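Local structure of nucleoside phosphorylase, putative (Trypanosoma brucei, 3BJE) at residues A[34-39]-A[71-76]; A[46-51]-A[89-94]; A[54-59]-A[75-80]. The protein is a homodimeric uridine phosphorylase that uses phosphate to cleave uridine reversibly into uracil and ribose 1-phosphate. All blocks are in the same frame, centred on the assembly; numbering follows the deposited sequence.

Contact 1. Residues A[34-39]-A[71-76]; sequences HLKCKS and RDHREI. With R1P (1-O-phosphono-alpha-D-ribofuranose), chain E.
H34 and R74 lie next to each other, CD2 of the histidine 4.1 Å from CD of the arginine, their ring and guanidinium planes 51° apart, and both reach the ribose 1-phosphate (chain E) bound by the second subunit. H34 meets the sugar with the edge of its ring, NE2 and ligand O5 being hydrogen-bonded at 2.7 Å. Its ND1 is hydrogen-bonded to E106 OE2, so nitrogens gripped on two sides fix the ring's rotation. R74 serves the phosphate: NH1 donates to O1P at 3.1 Å and NH2 to O3P, a paired grip that suits a planar cation with two terminal nitrogens. The carbonyl O of H34 lies at the edge of the H73 ring, in its plane, 3.2 Å from CD2. H73 also begins the type II' turn to I76, which joins strands 69-73 and 76-83 as a tight beta hairpin; R74 sits at the turn's tip, where its extended chain can cross the subunit boundary. A histidine and an arginine lent in this way complete the partner's active site, as in related dimeric and hexameric nucleoside phosphorylases. Next along the chain, L35 lays CD1 against I76 CG2 at 3.9 Å, and the leucine side chain also packs on I107 and L110 of helix 97-112. K36, the centre of an inverse gamma turn, uses its aliphatic chain rather than its charge here. CB rests over one face of the R71 guanidinium, 3.4 Å from NE. A bend at chi2 (-60°) then carries CE over the H73 ring, 4.0 Å from the ring centroid, in a CH-pi contact, while NZ goes on to the carbonyl of L33. The K36 backbone N donates to a water, which in turn donates to the carbonyl oxygens of R71 and I76.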
loop_
_atom_site.group_PDB
_atom_site.type_symbol
_atom_site.label_atom_id
_atom_site.label_comp_id
_atom_site.label_asym_id
_atom_site.label_seq_id
_atom_site.Cartn_x
_atom_site.Cartn_y
_atom_site.Cartn_z
ATOM N N HIS A 34 -10.020 3.668 9.508
ATOM C CA HIS A 34 -8.569 3.441 9.613
ATOM C C HIS A 34 -7.885 4.539 10.397
ATOM O O HIS A 34 -7.141 4.276 11.338
ATOM C CB HIS A 34 -7.942 3.313 8.211
ATOM C CG HIS A 34 -8.512 2.182 7.413
ATOM N ND1 HIS A 34 -9.624 2.309 6.611
ATOM C CD2 HIS A 34 -8.119 0.890 7.308
ATOM C CE1 HIS A 34 -9.915 1.131 6.078
ATOM N NE2 HIS A 34 -9.001 0.259 6.472
ATOM N N LEU A 35 -8.137 5.773 9.982
ATOM C CA LEU A 35 -7.730 6.965 10.712
ATOM C C LEU A 35 -8.734 7.187 11.843
ATOM O O LEU A 35 -9.904 7.499 11.601
ATOM C CB LEU A 35 -7.689 8.159 9.761
ATOM C CG LEU A 35 -7.489 9.525 10.403
ATOM C CD1 LEU A 35 -6.090 9.663 11.084
ATOM C CD2 LEU A 35 -7.740 10.602 9.352
ATOM N N LYS A 36 -8.286 6.973 13.078
ATOM C CA LYS A 36 -9.182 6.990 14.226
ATOM C C LYS A 36 -9.256 8.371 14.844
ATOM O O LYS A 36 -8.908 8.592 16.004
ATOM C CB LYS A 36 -8.752 5.923 15.235
ATOM C CG LYS A 36 -8.881 4.505 14.699
ATOM C CD LYS A 36 -10.324 4.190 14.317
ATOM C CE LYS A 36 -10.594 2.713 14.254
ATOM N NZ LYS A 36 -11.973 2.459 13.735
ATOM N N CYS A 37 -9.756 9.294 14.036
ATOM C CA CYS A 37 -9.809 10.713 14.353
ATOM C C CYS A 37 -11.241 11.183 14.165
ATOM O O CYS A 37 -11.954 10.669 13.301
ATOM C CB CYS A 37 -8.874 11.455 13.405
ATOM S SG CYS A 37 -8.713 13.201 13.705
ATOM N N LYS A 38 -11.678 12.119 15.007
ATOM C CA LYS A 38 -13.033 12.676 14.920
ATOM C C LYS A 38 -12.945 14.019 14.222
ATOM O O LYS A 38 -11.873 14.624 14.196
ATOM C CB LYS A 38 -13.628 12.853 16.324
ATOM C CG LYS A 38 -13.503 11.626 17.204
ATOM C CD LYS A 38 -14.319 11.765 18.483
ATOM C CE LYS A 38 -14.058 10.602 19.430
ATOM N NZ LYS A 38 -12.747 10.758 20.125
ATOM N N SER A 39 -14.055 14.513 13.672
ATOM C CA SER A 39 -14.021 15.775 12.909
ATOM C C SER A 39 -13.336 16.906 13.681
ATOM O O SER A 39 -12.509 17.635 13.127
ATOM C CB SER A 39 -15.419 16.232 12.521
ATOM O OG SER A 39 -16.013 15.360 11.572
ATOM N N ARG A 71 -4.290 9.604 18.511
ATOM C CA ARG A 71 -4.693 8.209 18.592
ATOM C C ARG A 71 -3.917 7.391 17.577
ATOM O O ARG A 71 -3.547 7.899 16.527
ATOM C CB ARG A 71 -6.202 8.059 18.379
ATOM C CG ARG A 71 -6.703 6.656 18.662
ATOM C CD ARG A 71 -8.214 6.577 18.781
ATOM N NE ARG A 71 -8.665 5.201 18.551
ATOM C CZ ARG A 71 -9.942 4.818 18.470
ATOM N NH1 ARG A 71 -10.925 5.701 18.597
ATOM N NH2 ARG A 71 -10.240 3.540 18.243
ATOM N N ASP A 72 -3.680 6.120 17.905
ATOM C CA ASP A 72 -2.916 5.196 17.071
ATOM C C ASP A 72 -3.780 3.993 16.681
ATOM O O ASP A 72 -4.553 3.503 17.514
ATOM C CB ASP A 72 -1.696 4.696 17.844
ATOM C CG ASP A 72 -0.774 5.815 18.295
ATOM O OD1 ASP A 72 -0.994 6.998 17.941
ATOM O OD2 ASP A 72 0.204 5.509 19.004
ATOM N N HIS A 73 -3.645 3.517 15.443
ATOM C CA HIS A 73 -4.362 2.330 14.948
ATOM C C HIS A 73 -3.757 1.804 13.642
ATOM O O HIS A 73 -3.592 2.574 12.721
ATOM C CB HIS A 73 -5.827 2.699 14.695
ATOM C CG HIS A 73 -6.631 1.594 14.101
ATOM N ND1 HIS A 73 -6.889 0.420 14.777
ATOM C CD2 HIS A 73 -7.229 1.472 12.895
ATOM C CE1 HIS A 73 -7.614 -0.374 14.012
ATOM N NE2 HIS A 73 -7.834 0.240 12.864
ATOM N N ARG A 74 -3.477 0.490 13.536
ATOM C CA ARG A 74 -2.776 -0.066 12.374
ATOM C C ARG A 74 -1.513 0.800 12.072
ATOM O O ARG A 74 -0.818 1.225 12.994
ATOM C CB ARG A 74 -3.710 -0.144 11.158
ATOM C CG ARG A 74 -4.692 -1.301 11.142
ATOM C CD ARG A 74 -5.723 -1.053 10.014
ATOM N NE ARG A 74 -6.700 -2.133 9.835
ATOM C CZ ARG A 74 -6.436 -3.285 9.229
ATOM N NH1 ARG A 74 -5.219 -3.526 8.772
ATOM N NH2 ARG A 74 -7.395 -4.210 9.100
ATOM N N GLU A 75 -1.212 1.087 10.808
ATOM C CA GLU A 75 -0.053 1.951 10.528
ATOM C C GLU A 75 -0.407 3.455 10.716
ATOM O O GLU A 75 0.426 4.340 10.482
ATOM C CB GLU A 75 0.561 1.636 9.141
ATOM C CG GLU A 75 -0.335 1.666 7.862
ATOM C CD GLU A 75 -0.631 0.256 7.328
ATOM O OE1 GLU A 75 -1.266 -0.427 8.177
ATOM O OE2 GLU A 75 -0.206 -0.171 6.154
ATOM N N ILE A 76 -1.622 3.733 11.195
ATOM C CA ILE A 76 -2.226 5.063 11.061
ATOM C C ILE A 76 -2.272 5.771 12.422
ATOM O O ILE A 76 -3.095 5.462 13.269
ATOM C CB ILE A 76 -3.645 4.968 10.452
ATOM C CG1 ILE A 76 -3.661 4.051 9.212
ATOM C CG2 ILE A 76 -4.186 6.363 10.098
ATOM C CD1 ILE A 76 -2.705 4.456 8.140
HETATM C C5 R1P E . -8.329 -2.771 4.899
HETATM O O5 R1P E . -9.064 -2.426 6.076
HETATM C C4 R1P E . -7.342 -3.886 5.230
HETATM O O4 R1P E . -8.003 -5.034 5.789
HETATM C C1 R1P E . -7.843 -6.202 4.980
HETATM C C2 R1P E . -7.476 -5.602 3.616
HETATM O O2 R1P E . -6.875 -6.539 2.701
HETATM C C3 R1P E . -6.613 -4.400 3.998
HETATM O O3 R1P E . -5.277 -4.776 4.366
HETATM O O1 R1P E . -6.906 -7.184 5.540
HETATM P P R1P E . -6.203 -7.181 7.006
HETATM O O1P R1P E . -5.339 -5.905 6.862
HETATM O O2P R1P E . -5.359 -8.444 7.080
HETATM O O3P R1P E . -7.339 -7.123 7.978
HETATM O O HOH W 1 -5.448 6.881 14.122
#

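Contact 2. Residues A[46-51]-A[89-94]; sequences IIFVGD and TVISTG. With R1P (1-O-phosphono-alpha-D-ribofuranose), chain C.
I47 and V49 form the backbone ladder with T89, I91 and T93, as two neighbouring parallel strands whose axes lie 4.7 Å apart at an angle of 22°. I47 N donates to T89 O, and I47 O accepts from I91 N at 2.9 Å. One step on, V49 N donates to I91 O and V49 O accepts from T93 N, again at 2.9 Å. The set closes with a weak bond from G94 N to G50 O. Between these bonds, CA hydrogens of I46, F48, V90 and S92 lean on carbonyl oxygens, F48 CA being 3.3 Å from I91 O. The apolar contacts fall on two faces. On one, I46 CG2 meets I91 CD1 at 3.9 Å, and F48 turns a face of its ring to T93 CG2, a CH-pi contact with the methyl 4.0 Å from the ring centroid; helix 97-112 packs over F48. On the other, V49 CG2 lies against S92 CB and V90 CG2, beneath helix 54-59. Branched aliphatic residues suit such extended, buried strands. Polar side chains act at several points. T89 OG1 is hydrogen-bonded to T80 OG1. With chi1 at 63°, T93 OG1 swings toward the following peptide and donates to G94 O on a lone pair in the carbonyl plane, while S92 OG is hydrogen-bonded to E75 O and R77 N of the adjoining hairpin. G94 adopts a positive phi of 72°, readily accessible to a residue without a side chain. G50 N donates to O2P of ribose 1-phosphate (chain C) at 2.9 Å, and its bare CA lets the phosphate come close. D51 OD1 caps G53 N at the turn into the next helix. A glycine-containing loop at the C-terminal end of a central parallel strand, binding phosphate, is characteristic of the nucleoside phosphorylase fold.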
loop_
_atom_site.group_PDB
_atom_site.type_symbol
_atom_site.label_atom_id
_atom_site.label_comp_id
_atom_site.label_asym_id
_atom_site.label_seq_id
_atom_site.Cartn_x
_atom_site.Cartn_y
_atom_site.Cartn_z
ATOM N N ILE A 46 -2.313 19.677 7.442
ATOM C CA ILE A 46 -1.896 18.307 7.719
ATOM C C ILE A 46 -0.554 17.967 7.101
ATOM O O ILE A 46 -0.295 18.290 5.952
ATOM C CB ILE A 46 -2.952 17.307 7.143
ATOM C CG1 ILE A 46 -4.328 17.580 7.765
ATOM C CG2 ILE A 46 -2.533 15.843 7.369
ATOM C CD1 ILE A 46 -5.522 16.852 7.100
ATOM N N ILE A 47 0.307 17.330 7.894
ATOM C CA ILE A 47 1.509 16.707 7.375
ATOM C C ILE A 47 1.306 15.203 7.326
ATOM O O ILE A 47 0.907 14.624 8.323
ATOM C CB ILE A 47 2.727 16.988 8.246
ATOM C CG1 ILE A 47 2.998 18.479 8.299
ATOM C CG2 ILE A 47 3.948 16.271 7.670
ATOM C CD1 ILE A 47 4.123 18.861 9.229
ATOM N N PHE A 48 1.564 14.598 6.163
ATOM C CA PHE A 48 1.573 13.144 5.999
ATOM C C PHE A 48 3.006 12.649 6.129
ATOM O O PHE A 48 3.941 13.217 5.546
ATOM C CB PHE A 48 1.095 12.733 4.612
ATOM C CG PHE A 48 -0.389 12.738 4.396
ATOM C CD1 PHE A 48 -1.316 12.752 5.423
ATOM C CD2 PHE A 48 -0.845 12.631 3.099
ATOM C CE1 PHE A 48 -2.672 12.713 5.131
ATOM C CE2 PHE A 48 -2.186 12.588 2.814
ATOM C CZ PHE A 48 -3.098 12.631 3.827
ATOM N N VAL A 49 3.184 11.573 6.871
ATOM C CA VAL A 49 4.449 10.849 6.889
ATOM C C VAL A 49 4.146 9.393 6.628
ATOM O O VAL A 49 3.090 8.926 6.950
ATOM C CB VAL A 49 5.172 10.993 8.244
ATOM C CG1 VAL A 49 5.566 12.460 8.458
ATOM C CG2 VAL A 49 4.311 10.473 9.404
ATOM N N GLY A 50 5.061 8.645 6.032
ATOM C CA GLY A 50 4.774 7.238 5.808
ATOM C C GLY A 50 4.982 6.416 7.069
ATOM O O GLY A 50 4.175 5.534 7.406
ATOM N N ASP A 51 6.089 6.677 7.740
ATOM C CA ASP A 51 6.543 5.903 8.874
ATOM C C ASP A 51 5.837 6.361 10.151
ATOM O O ASP A 51 5.958 7.529 10.533
ATOM C CB ASP A 51 8.051 6.119 9.009
ATOM C CG ASP A 51 8.683 5.292 10.121
ATOM O OD1 ASP A 51 7.972 4.601 10.884
ATOM O OD2 ASP A 51 9.917 5.362 10.249
ATOM N N THR A 89 -2.057 19.029 12.182
ATOM C CA THR A 89 -2.181 17.595 12.488
ATOM C C THR A 89 -1.105 16.841 11.694
ATOM O O THR A 89 -0.921 17.103 10.508
ATOM C CB THR A 89 -3.568 17.031 12.083
ATOM O OG1 THR A 89 -4.587 17.708 12.816
ATOM C CG2 THR A 89 -3.678 15.516 12.357
ATOM N N VAL A 90 -0.382 15.945 12.366
ATOM C CA VAL A 90 0.545 15.028 11.665
ATOM C C VAL A 90 -0.132 13.658 11.668
ATOM O O VAL A 90 -0.674 13.246 12.700
ATOM C CB VAL A 90 1.972 14.980 12.286
ATOM C CG1 VAL A 90 1.951 14.652 13.776
ATOM C CG2 VAL A 90 2.874 13.993 11.504
ATOM N N ILE A 91 -0.142 13.010 10.498
ATOM C CA ILE A 91 -0.743 11.701 10.292
ATOM C C ILE A 91 0.262 10.783 9.601
ATOM O O ILE A 91 0.849 11.175 8.572
ATOM C CB ILE A 91 -1.997 11.769 9.381
ATOM C CG1 ILE A 91 -3.078 12.627 10.035
ATOM C CG2 ILE A 91 -2.523 10.369 9.072
ATOM C CD1 ILE A 91 -4.293 12.890 9.147
ATOM N N SER A 92 0.464 9.588 10.153
ATOM C CA SER A 92 1.167 8.558 9.422
ATOM C C SER A 92 0.187 7.762 8.572
ATOM O O SER A 92 -0.871 7.369 9.046
ATOM C CB SER A 92 1.951 7.608 10.338
ATOM O OG SER A 92 1.127 6.890 11.245
ATOM N N THR A 93 0.583 7.530 7.326
ATOM C CA THR A 93 -0.264 6.846 6.379
ATOM C C THR A 93 0.134 5.402 6.150
ATOM O O THR A 93 -0.642 4.637 5.592
ATOM C CB THR A 93 -0.210 7.568 5.031
ATOM O OG1 THR A 93 1.119 7.506 4.507
ATOM C CG2 THR A 93 -0.618 9.043 5.166
ATOM N N GLY A 94 1.333 5.031 6.580
ATOM C CA GLY A 94 1.926 3.777 6.139
ATOM C C GLY A 94 2.338 3.925 4.685
ATOM O O GLY A 94 2.276 5.007 4.114
HETATM C C5 R1P C . 9.463 2.873 1.604
HETATM O O5 R1P C . 10.652 2.588 2.356
HETATM C C4 R1P C . 8.716 4.047 2.210
HETATM O O4 R1P C . 9.585 5.173 2.422
HETATM C C1 R1P C . 9.117 6.316 1.696
HETATM C C2 R1P C . 8.269 5.702 0.569
HETATM O O2 R1P C . 7.370 6.594 -0.130
HETATM C C3 R1P C . 7.599 4.539 1.305
HETATM O O3 R1P C . 6.499 4.967 2.126
HETATM O O1 R1P C . 8.418 7.298 2.532
HETATM P P R1P C . 8.262 7.331 4.141
HETATM O O1P R1P C . 7.428 6.058 4.348
HETATM O O2P R1P C . 7.495 8.616 4.405
HETATM O O3P R1P C . 9.606 7.235 4.787
#

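Contact 3. Residues A[54-59]-A[75-80]; sequences RVDVIS and EIRFAT. With R1P (1-O-phosphono-alpha-D-ribofuranose), chain C.
D56 and R77 meet in a salt bridge, NH2 of the arginine 2.9 Å from OD1 of the carboxylate, with a weaker hydrogen bond to OD2. The two flat groups stand almost perpendicular (89°), so OD1 is approached from above the carboxylate plane instead of in the paired, coplanar way. V55 lies across the bent chain of R77: CB sits over one face of the guanidinium, and CG2 packs on R77 CB at 4.0 Å. Further along, the small A79 lets the helix settle close to the strand, its CB 4.2 Å from S59 CB. The bend of R77 at chi3 (58°) turns the guanidinium back toward the helix, where second-shell partners steady it: NE forms a salt bridge with D72, and NH1 donates to the carbonyl of P52. V55 and I58 also press on strands 45-49 and 86-92. R54, just ahead of V55, sends its guanidinium to the phosphate of ribose 1-phosphate (chain C), NH2 donating to O3P at 2.8 Å and NH1 to O2P at 3.0 Å, both nearly straight. A short helix laid along a sheet, bringing an arginine to the phosphate, belongs to the nucleoside phosphorylase active site.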
loop_
_atom_site.group_PDB
_atom_site.type_symbol
_atom_site.label_atom_id
_atom_site.label_comp_id
_atom_site.label_asym_id
_atom_site.label_seq_id
_atom_site.Cartn_x
_atom_site.Cartn_y
_atom_site.Cartn_z
ATOM N N ARG A 54 7.686 8.499 12.708
ATOM C CA ARG A 54 7.998 9.917 12.472
ATOM C C ARG A 54 6.971 10.868 13.106
ATOM O O ARG A 54 7.206 12.074 13.202
ATOM C CB ARG A 54 8.112 10.192 10.965
ATOM C CG ARG A 54 8.838 11.506 10.613
ATOM C CD ARG A 54 9.136 11.654 9.104
ATOM N NE ARG A 54 9.799 10.465 8.565
ATOM C CZ ARG A 54 9.450 9.817 7.453
ATOM N NH1 ARG A 54 8.455 10.236 6.676
ATOM N NH2 ARG A 54 10.115 8.723 7.111
ATOM N N VAL A 55 5.828 10.333 13.525
ATOM C CA VAL A 55 4.761 11.142 14.093
ATOM C C VAL A 55 5.238 11.809 15.389
ATOM O O VAL A 55 5.036 13.003 15.592
ATOM C CB VAL A 55 3.489 10.302 14.359
ATOM C CG1 VAL A 55 2.502 11.053 15.242
ATOM C CG2 VAL A 55 2.819 9.907 13.028
ATOM N N ASP A 56 5.885 11.039 16.251
ATOM C CA ASP A 56 6.375 11.596 17.519
ATOM C C ASP A 56 7.512 12.585 17.344
ATOM O O ASP A 56 7.636 13.541 18.117
ATOM C CB ASP A 56 6.800 10.475 18.458
ATOM C CG ASP A 56 5.617 9.735 19.039
ATOM O OD1 ASP A 56 4.477 10.209 18.866
ATOM O OD2 ASP A 56 5.826 8.698 19.683
ATOM N N VAL A 57 8.333 12.374 16.321
ATOM C CA VAL A 57 9.419 13.292 16.031
ATOM C C VAL A 57 8.835 14.652 15.631
ATOM O O VAL A 57 9.265 15.703 16.123
ATOM C CB VAL A 57 10.364 12.760 14.920
ATOM C CG1 VAL A 57 11.590 13.659 14.819
ATOM C CG2 VAL A 57 10.769 11.306 15.187
ATOM N N ILE A 58 7.835 14.628 14.758
ATOM C CA ILE A 58 7.189 15.844 14.292
ATOM C C ILE A 58 6.400 16.533 15.411
ATOM O O ILE A 58 6.489 17.739 15.580
ATOM C CB ILE A 58 6.279 15.570 13.078
ATOM C CG1 ILE A 58 7.155 15.199 11.885
ATOM C CG2 ILE A 58 5.433 16.792 12.746
ATOM C CD1 ILE A 58 6.369 14.770 10.647
ATOM N N SER A 59 5.635 15.780 16.181
ATOM C CA SER A 59 4.767 16.417 17.185
ATOM C C SER A 59 5.594 17.071 18.278
ATOM O O SER A 59 5.117 17.988 18.949
ATOM C CB SER A 59 3.762 15.437 17.785
ATOM O OG SER A 59 4.396 14.463 18.574
ATOM N N GLU A 75 -1.212 1.087 10.808
ATOM C CA GLU A 75 -0.053 1.951 10.528
ATOM C C GLU A 75 -0.407 3.455 10.716
ATOM O O GLU A 75 0.426 4.340 10.482
ATOM C CB GLU A 75 0.561 1.636 9.141
ATOM C CG GLU A 75 -0.335 1.666 7.862
ATOM C CD GLU A 75 -0.631 0.256 7.328
ATOM O OE1 GLU A 75 -1.266 -0.427 8.177
ATOM O OE2 GLU A 75 -0.206 -0.171 6.154
ATOM N N ILE A 76 -1.622 3.733 11.195
ATOM C CA ILE A 76 -2.226 5.063 11.061
ATOM C C ILE A 76 -2.272 5.771 12.422
ATOM O O ILE A 76 -3.095 5.462 13.269
ATOM C CB ILE A 76 -3.645 4.968 10.452
ATOM C CG1 ILE A 76 -3.661 4.051 9.212
ATOM C CG2 ILE A 76 -4.186 6.363 10.098
ATOM C CD1 ILE A 76 -2.705 4.456 8.140
ATOM N N ARG A 77 -1.348 6.712 12.617
ATOM C CA ARG A 77 -1.237 7.483 13.856
ATOM C C ARG A 77 -1.491 8.948 13.558
ATOM O O ARG A 77 -1.136 9.422 12.485
ATOM C CB ARG A 77 0.154 7.338 14.458
ATOM C CG ARG A 77 0.591 5.933 14.737
ATOM C CD ARG A 77 1.958 5.960 15.430
ATOM N NE ARG A 77 1.887 6.739 16.666
ATOM C CZ ARG A 77 2.911 7.312 17.294
ATOM N NH1 ARG A 77 4.155 7.239 16.829
ATOM N NH2 ARG A 77 2.670 7.980 18.410
ATOM N N PHE A 78 -2.089 9.673 14.496
ATOM C CA PHE A 78 -2.189 11.120 14.364
ATOM C C PHE A 78 -1.936 11.830 15.685
ATOM O O PHE A 78 -2.073 11.267 16.781
ATOM C CB PHE A 78 -3.534 11.556 13.766
ATOM C CG PHE A 78 -4.607 11.790 14.785
ATOM C CD1 PHE A 78 -4.830 13.053 15.303
ATOM C CD2 PHE A 78 -5.402 10.730 15.229
ATOM C CE1 PHE A 78 -5.799 13.268 16.244
ATOM C CE2 PHE A 78 -6.382 10.940 16.180
ATOM C CZ PHE A 78 -6.577 12.202 16.693
ATOM N N ALA A 79 -1.585 13.102 15.555
ATOM C CA ALA A 79 -1.501 14.014 16.699
ATOM C C ALA A 79 -1.814 15.397 16.183
ATOM O O ALA A 79 -1.332 15.784 15.118
ATOM C CB ALA A 79 -0.103 13.983 17.320
ATOM N N THR A 80 -2.583 16.146 16.956
ATOM C CA THR A 80 -3.005 17.491 16.579
ATOM C C THR A 80 -2.605 18.457 17.674
ATOM O O THR A 80 -2.983 18.268 18.822
ATOM C CB THR A 80 -4.536 17.530 16.383
ATOM O OG1 THR A 80 -4.872 16.665 15.286
ATOM C CG2 THR A 80 -5.013 18.963 16.114
HETATM C C5 R1P C . 9.463 2.873 1.604
HETATM O O5 R1P C . 10.652 2.588 2.356
HETATM C C4 R1P C . 8.716 4.047 2.210
HETATM O O4 R1P C . 9.585 5.173 2.422
HETATM C C1 R1P C . 9.117 6.316 1.696
HETATM C C2 R1P C . 8.269 5.702 0.569
HETATM O O2 R1P C . 7.370 6.594 -0.130
HETATM C C3 R1P C . 7.599 4.539 1.305
HETATM O O3 R1P C . 6.499 4.967 2.126
HETATM O O1 R1P C . 8.418 7.298 2.532
HETATM P P R1P C . 8.262 7.331 4.141
HETATM O O1P R1P C . 7.428 6.058 4.348
HETATM O O2P R1P C . 7.495 8.616 4.405
HETATM O O3P R1P C . 9.606 7.235 4.787
#

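Overall arrangement
Contact 2 is the buried one, a parallel strand pair held by regular backbone bonds and aliphatic packing, whereas contacts 1 and 3 are only partly buried and depend more on side chains. Contacts 1 and 3 share E75 and I76 and are joined by the R71 O to F78 N bond of the hairpin; contact 3 is nested within the loop closed by contact 2, its helix following strand 45-49. The three serve two equivalent pockets: contacts 2 and 3 bring a backbone N-H and an arginine to the ribose 1-phosphate of their own subunit, while contact 1 sends a histidine and an arginine to that of the second subunit.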